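Local coordinates for protein AdeR (Acinetobacter baumannii, PDB 5X5L) that binds DNA of an intercistronic region through this C-terminal OmpR/PhoB-type domain, probably as a two-component response regulator of transcription, at residues S71-L76 and Q87-V92; N7-T12 and N23-L28. All blocks are in the same frame, centred on the assembly; numbering follows the deposited sequence.

How the contacts relate
From the N terminus the chain first meets contact 2, where strand 8-11 and the segment around strand 26-27 face each other across the intervening strand 16-19 of the N-terminal antiparallel sheet; the loop it closes holds that middle strand. The chain then runs through helix 32-41, strand 48-50 and helix 51-58 into helix 66-81. Contact 1 follows, closing a second loop between that helix and the segment leading into strand 90-92 of the three-stranded sheet 48-50, 96-98 and 90-92. The two are therefore in series, neither enclosing nor crossing the other. Their centres lie about 18 Å apart, on opposite sides of the chain's centre, yet the segments touch where Met88 CE packs 3.7 Å from Ile8 CD1.

Contact 1 (S71-L76 and Q87-V92); sequences SHVSKL and QMLINV. With nucleotides of chain I; nucleotides of chain J.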
# COMPACT_ATOMS: atom_id res chain seq x y z
N SER C 71 -28.25 -9.16 -9.80
CA SER C 71 -27.38 -10.28 -9.41
C SER C 71 -26.18 -9.81 -8.59
O SER C 71 -25.80 -10.49 -7.63
CB SER C 71 -26.92 -11.07 -10.63
OG SER C 71 -26.58 -12.39 -10.29
N HIS C 72 -25.59 -8.67 -8.94
CA HIS C 72 -24.49 -8.12 -8.13
C HIS C 72 -24.96 -7.78 -6.72
O HIS C 72 -24.23 -8.01 -5.76
CB HIS C 72 -23.83 -6.89 -8.76
CG HIS C 72 -22.96 -7.20 -9.93
ND1 HIS C 72 -21.71 -7.78 -9.80
CD2 HIS C 72 -23.13 -6.97 -11.25
CE1 HIS C 72 -21.17 -7.92 -11.00
NE2 HIS C 72 -22.01 -7.44 -11.89
N VAL C 73 -26.17 -7.23 -6.62
CA VAL C 73 -26.75 -6.84 -5.34
C VAL C 73 -27.06 -8.09 -4.53
O VAL C 73 -26.80 -8.11 -3.33
CB VAL C 73 -28.02 -5.96 -5.53
CG1 VAL C 73 -28.74 -5.71 -4.21
CG2 VAL C 73 -27.64 -4.63 -6.18
N SER C 74 -27.61 -9.12 -5.18
CA SER C 74 -27.88 -10.41 -4.54
C SER C 74 -26.64 -11.01 -3.91
O SER C 74 -26.65 -11.38 -2.73
CB SER C 74 -28.45 -11.40 -5.55
OG SER C 74 -28.68 -12.66 -4.93
N LYS C 75 -25.56 -11.09 -4.71
CA LYS C 75 -24.30 -11.67 -4.25
C LYS C 75 -23.70 -10.89 -3.08
O LYS C 75 -23.18 -11.51 -2.14
CB LYS C 75 -23.29 -11.77 -5.40
CG LYS C 75 -23.67 -12.82 -6.41
CD LYS C 75 -22.77 -12.78 -7.64
CE LYS C 75 -23.08 -13.92 -8.57
NZ LYS C 75 -24.16 -13.67 -9.59
N LEU C 76 -23.80 -9.56 -3.14
CA LEU C 76 -23.41 -8.73 -2.00
C LEU C 76 -24.29 -9.04 -0.79
O LEU C 76 -23.77 -9.21 0.32
CB LEU C 76 -23.48 -7.24 -2.35
CG LEU C 76 -23.22 -6.23 -1.22
CD1 LEU C 76 -21.87 -6.47 -0.56
CD2 LEU C 76 -23.32 -4.80 -1.73
N GLN C 87 -31.31 -7.19 7.40
CA GLN C 87 -32.18 -6.05 7.04
C GLN C 87 -31.51 -5.03 6.14
O GLN C 87 -32.02 -3.86 6.12
CB GLN C 87 -32.76 -5.43 8.32
CG GLN C 87 -33.68 -6.38 9.12
CD GLN C 87 -34.13 -5.77 10.44
OE1 GLN C 87 -34.39 -4.56 10.50
NE2 GLN C 87 -34.21 -6.58 11.51
N MET C 88 -30.46 -5.35 5.38
CA MET C 88 -29.84 -4.42 4.45
C MET C 88 -30.25 -4.74 3.01
O MET C 88 -30.78 -5.79 2.74
CB MET C 88 -28.31 -4.49 4.57
CG MET C 88 -27.75 -4.02 5.88
SD MET C 88 -27.63 -2.26 6.19
CE MET C 88 -26.88 -2.35 7.81
N LEU C 89 -29.92 -3.88 2.06
CA LEU C 89 -30.19 -4.11 0.62
C LEU C 89 -31.63 -4.42 0.22
O LEU C 89 -31.89 -5.34 -0.56
CB LEU C 89 -29.20 -5.12 0.02
CG LEU C 89 -27.75 -4.59 -0.06
CD1 LEU C 89 -26.80 -5.69 -0.49
CD2 LEU C 89 -27.63 -3.48 -1.07
N ILE C 90 -32.57 -3.64 0.75
CA ILE C 90 -34.00 -3.79 0.43
C ILE C 90 -34.31 -3.31 -0.99
O ILE C 90 -33.94 -2.21 -1.37
CB ILE C 90 -34.90 -3.06 1.46
CG1 ILE C 90 -34.90 -3.88 2.76
CG2 ILE C 90 -36.32 -2.97 1.00
CD1 ILE C 90 -33.78 -3.61 3.67
N ASN C 91 -35.02 -4.14 -1.72
CA ASN C 91 -35.52 -3.80 -3.05
C ASN C 91 -36.74 -2.89 -2.87
O ASN C 91 -37.54 -3.11 -1.97
CB ASN C 91 -35.86 -5.06 -3.85
CG ASN C 91 -36.98 -4.83 -4.86
OD1 ASN C 91 -38.13 -5.11 -4.56
ND2 ASN C 91 -36.69 -4.11 -5.94
N VAL C 92 -36.85 -1.88 -3.72
CA VAL C 92 -38.02 -1.00 -3.77
C VAL C 92 -38.65 -1.26 -5.13
O VAL C 92 -38.17 -0.79 -6.16
CB VAL C 92 -37.64 0.47 -3.60
CG1 VAL C 92 -38.87 1.37 -3.64
CG2 VAL C 92 -36.86 0.66 -2.31
P DG I 5 -38.49 -5.14 -9.76
OP1 DG I 5 -38.09 -3.95 -8.98
OP2 DG I 5 -38.04 -5.29 -11.17
O5' DG I 5 -38.08 -6.40 -8.88
C5' DG I 5 -38.57 -6.53 -7.54
C4' DG I 5 -37.87 -7.64 -6.79
O4' DG I 5 -38.26 -8.91 -7.37
C3' DG I 5 -36.34 -7.63 -6.82
O3' DG I 5 -35.88 -8.00 -5.51
C2' DG I 5 -36.00 -8.62 -7.92
C1' DG I 5 -37.12 -9.64 -7.78
N9 DG I 5 -37.48 -10.36 -9.00
C8 DG I 5 -37.80 -9.84 -10.23
N7 DG I 5 -38.10 -10.76 -11.11
C5 DG I 5 -37.99 -11.95 -10.42
C6 DG I 5 -38.21 -13.29 -10.84
O6 DG I 5 -38.55 -13.70 -11.96
N1 DG I 5 -37.98 -14.20 -9.81
C2 DG I 5 -37.60 -13.86 -8.53
N2 DG I 5 -37.43 -14.87 -7.67
N3 DG I 5 -37.40 -12.62 -8.12
C4 DG I 5 -37.61 -11.72 -9.11
P DG I 7 -31.46 -13.65 -2.54
OP1 DG I 7 -31.62 -14.06 -1.12
OP2 DG I 7 -30.55 -12.51 -2.88
O5' DG I 7 -30.98 -14.91 -3.38
C5' DG I 7 -31.81 -16.07 -3.57
C4' DG I 7 -31.16 -17.03 -4.54
O4' DG I 7 -31.52 -16.66 -5.89
C3' DG I 7 -29.63 -17.06 -4.50
O3' DG I 7 -29.13 -18.39 -4.62
C2' DG I 7 -29.22 -16.25 -5.71
C1' DG I 7 -30.34 -16.57 -6.69
N9 DG I 7 -30.58 -15.59 -7.74
C8 DG I 7 -30.50 -14.22 -7.65
N7 DG I 7 -30.80 -13.61 -8.77
C5 DG I 7 -31.06 -14.65 -9.66
C6 DG I 7 -31.43 -14.61 -11.03
O6 DG I 7 -31.60 -13.62 -11.75
N1 DG I 7 -31.60 -15.89 -11.55
C2 DG I 7 -31.45 -17.06 -10.83
N2 DG I 7 -31.68 -18.19 -11.51
N3 DG I 7 -31.11 -17.10 -9.56
C4 DG I 7 -30.93 -15.87 -9.04
P DT J 15 -16.99 -8.28 -10.33
OP1 DT J 15 -16.48 -7.03 -9.72
OP2 DT J 15 -17.90 -9.16 -9.55
O5' DT J 15 -17.67 -7.90 -11.72
C5' DT J 15 -16.87 -7.62 -12.88
C4' DT J 15 -17.52 -8.26 -14.08
O4' DT J 15 -17.42 -9.69 -14.00
C3' DT J 15 -19.02 -7.94 -14.19
O3' DT J 15 -19.28 -7.24 -15.40
C2' DT J 15 -19.69 -9.30 -14.18
C1' DT J 15 -18.58 -10.24 -14.59
N1 DT J 15 -18.71 -11.65 -14.13
C2 DT J 15 -18.76 -12.66 -15.06
O2 DT J 15 -18.75 -12.46 -16.26
N3 DT J 15 -18.84 -13.92 -14.53
C4 DT J 15 -18.86 -14.27 -13.19
O4 DT J 15 -18.93 -15.45 -12.86
C5 DT J 15 -18.79 -13.16 -12.27
C7 DT J 15 -18.82 -13.43 -10.79
C6 DT J 15 -18.72 -11.92 -12.77
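The DNA-recognition helix of the winged helix-turn-helix, 66-81, packs here against the segment that enters the C-terminal hairpin, with Val73 and Leu76 meeting Leu89. All three side chains are buried. Leu89 CD1 sits between the two helix residues, 3.7 Å from Leu76 CG and also near Val73 O, while CD2 lies 4.0 Å from Val73 CG1. The two leucine side chains cross at about a right angle. Val73 CG1 is anti to its own backbone nitrogen (chi1 172°), which places this branch on Leu89. Met41 of helix 32-41 also touches Leu89, and Tyr97 of strand 96-98 touches Val73, so the apolar contact joins helix, helix and hairpin.

Other residues meet the DNA. Ser74, directed away from Leu89, donates from OG to OP2 of DG7 of chain I at 2.8 Å. Lys75 NZ hydrogen-bonds a guanine base O6. Asn91 ND2 makes a weak bond, 3.4 Å long and bent to 138° at the hydrogen, to OP1 of DG5 of chain I. The His72 ring packs on DT15 of chain J, CE1 3.6 Å from O5'. A recognition helix backed by apolar packing, with phosphates bonded from the helix and more weakly from the wing hairpin, is the arrangement of OmpR/PhoB-type domains.

Contact 2 (N7-T12 and N23-L28); sequences NIEIDT and NKKILL
Glu9 and Lys25 form a long salt bridge within the N-terminal four-stranded antiparallel sheet of the OmpR/PhoB-type domain, from strand 8-11 over strand 16-19 to the residue preceding strand 26-27, with OE1 of Glu9 3.6 Å from NZ of Lys25. No hydrogen bond joins the two segments, so the link is an electrostatic one between side chains. The acid is extended: CG stands anti to the backbone nitrogen (chi1 -177°) and the chain continues straight beyond it, carrying the carboxylate toward the lysine. Lys25 answers with a chain bent at chi2, chi3 and chi4, and the two side chains approach obliquely. Both point toward the opposite segment from their alpha carbons, CA of Glu9 and CA of Lys25, which are 8.7 Å apart, a separation consistent with an intervening strand.

Glu9 pairs through its backbone with Tyr18 of that strand, while Ile26 and Leu28 pair with Ile19 and Val17, so the backbones on either side of the middle strand set the spacing that the side chains bridge. The pair runs from a buried acid to an exposed base; the nearest atom of the two segments is about 10 Å from the DNA. His20, just after strand 16-19, supplies a second polar partner: its NE2 is weakly hydrogen-bonded to Glu9 OE1, the same oxygen that faces Lys25 NZ.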
# COMPACT_ATOMS: atom_id res chain seq x y z
N ASN C 7 -23.08 -0.27 12.00
CA ASN C 7 -22.42 -1.59 12.04
C ASN C 7 -21.73 -2.05 10.72
O ASN C 7 -21.31 -3.20 10.59
CB ASN C 7 -23.40 -2.64 12.68
CG ASN C 7 -22.80 -3.99 12.84
OD1 ASN C 7 -22.03 -4.24 13.77
ND2 ASN C 7 -23.23 -4.94 12.00
N ILE C 8 -21.57 -1.13 9.75
CA ILE C 8 -20.84 -1.37 8.49
C ILE C 8 -19.78 -0.29 8.33
O ILE C 8 -20.11 0.89 8.11
CB ILE C 8 -21.77 -1.36 7.26
CG1 ILE C 8 -22.71 -2.57 7.31
CG2 ILE C 8 -20.96 -1.34 5.95
CD1 ILE C 8 -23.60 -2.78 6.10
N GLU C 9 -18.52 -0.69 8.40
CA GLU C 9 -17.39 0.23 8.23
C GLU C 9 -16.70 -0.08 6.91
O GLU C 9 -16.45 -1.23 6.58
CB GLU C 9 -16.41 0.06 9.40
CG GLU C 9 -15.23 1.01 9.38
CD GLU C 9 -14.44 1.04 10.67
OE1 GLU C 9 -14.86 0.46 11.69
OE2 GLU C 9 -13.37 1.67 10.68
N ILE C 10 -16.41 0.97 6.14
CA ILE C 10 -15.62 0.88 4.91
C ILE C 10 -14.38 1.74 5.10
O ILE C 10 -14.48 2.95 5.27
CB ILE C 10 -16.42 1.37 3.69
CG1 ILE C 10 -17.66 0.50 3.49
CG2 ILE C 10 -15.53 1.39 2.44
CD1 ILE C 10 -18.59 0.99 2.41
N ASP C 11 -13.21 1.10 5.09
CA ASP C 11 -11.92 1.78 5.07
C ASP C 11 -11.53 1.92 3.60
O ASP C 11 -11.23 0.93 2.93
CB ASP C 11 -10.88 0.97 5.84
CG ASP C 11 -9.53 1.67 5.95
OD1 ASP C 11 -9.36 2.80 5.41
OD2 ASP C 11 -8.62 1.06 6.58
N THR C 12 -11.55 3.16 3.11
CA THR C 12 -11.35 3.44 1.67
C THR C 12 -9.89 3.30 1.21
O THR C 12 -9.66 3.06 0.02
CB THR C 12 -11.89 4.83 1.30
OG1 THR C 12 -11.90 5.00 -0.13
CG2 THR C 12 -11.07 5.95 1.96
N ASN C 23 -17.95 -8.07 19.82
CA ASN C 23 -17.42 -6.71 19.65
C ASN C 23 -16.11 -6.78 18.85
O ASN C 23 -15.04 -6.33 19.29
CB ASN C 23 -17.21 -6.08 21.04
CG ASN C 23 -16.82 -4.61 20.98
OD1 ASN C 23 -17.36 -3.84 20.18
ND2 ASN C 23 -15.89 -4.21 21.84
N LYS C 24 -16.20 -7.39 17.67
CA LYS C 24 -15.06 -7.59 16.77
C LYS C 24 -15.47 -7.30 15.32
O LYS C 24 -16.64 -7.47 14.95
CB LYS C 24 -14.53 -9.02 16.91
CG LYS C 24 -15.46 -10.08 16.34
CD LYS C 24 -14.90 -11.47 16.55
CE LYS C 24 -14.93 -11.91 18.01
NZ LYS C 24 -14.62 -13.35 18.16
N LYS C 25 -14.49 -6.89 14.50
CA LYS C 25 -14.69 -6.46 13.13
C LYS C 25 -14.39 -7.64 12.22
O LYS C 25 -13.25 -8.09 12.15
CB LYS C 25 -13.73 -5.29 12.79
CG LYS C 25 -14.16 -3.88 13.21
CD LYS C 25 -12.95 -3.02 13.64
CE LYS C 25 -13.12 -1.56 13.25
NZ LYS C 25 -12.62 -0.59 14.28
N ILE C 26 -15.40 -8.15 11.51
CA ILE C 26 -15.22 -9.19 10.51
C ILE C 26 -15.07 -8.59 9.10
O ILE C 26 -15.94 -7.85 8.65
CB ILE C 26 -16.41 -10.16 10.50
CG1 ILE C 26 -16.57 -10.87 11.84
CG2 ILE C 26 -16.27 -11.18 9.34
CD1 ILE C 26 -17.77 -11.83 11.89
N LEU C 27 -13.96 -8.92 8.42
CA LEU C 27 -13.69 -8.44 7.08
C LEU C 27 -14.47 -9.25 6.05
O LEU C 27 -14.52 -10.47 6.14
CB LEU C 27 -12.18 -8.53 6.76
CG LEU C 27 -11.69 -8.15 5.36
CD1 LEU C 27 -11.97 -6.69 5.09
CD2 LEU C 27 -10.21 -8.43 5.24
N LEU C 28 -15.07 -8.56 5.09
CA LEU C 28 -15.79 -9.21 4.00
C LEU C 28 -14.92 -9.35 2.78
O LEU C 28 -14.11 -8.47 2.47
CB LEU C 28 -17.04 -8.43 3.61
CG LEU C 28 -18.32 -8.59 4.40
CD1 LEU C 28 -18.06 -8.64 5.88
CD2 LEU C 28 -19.29 -7.48 4.07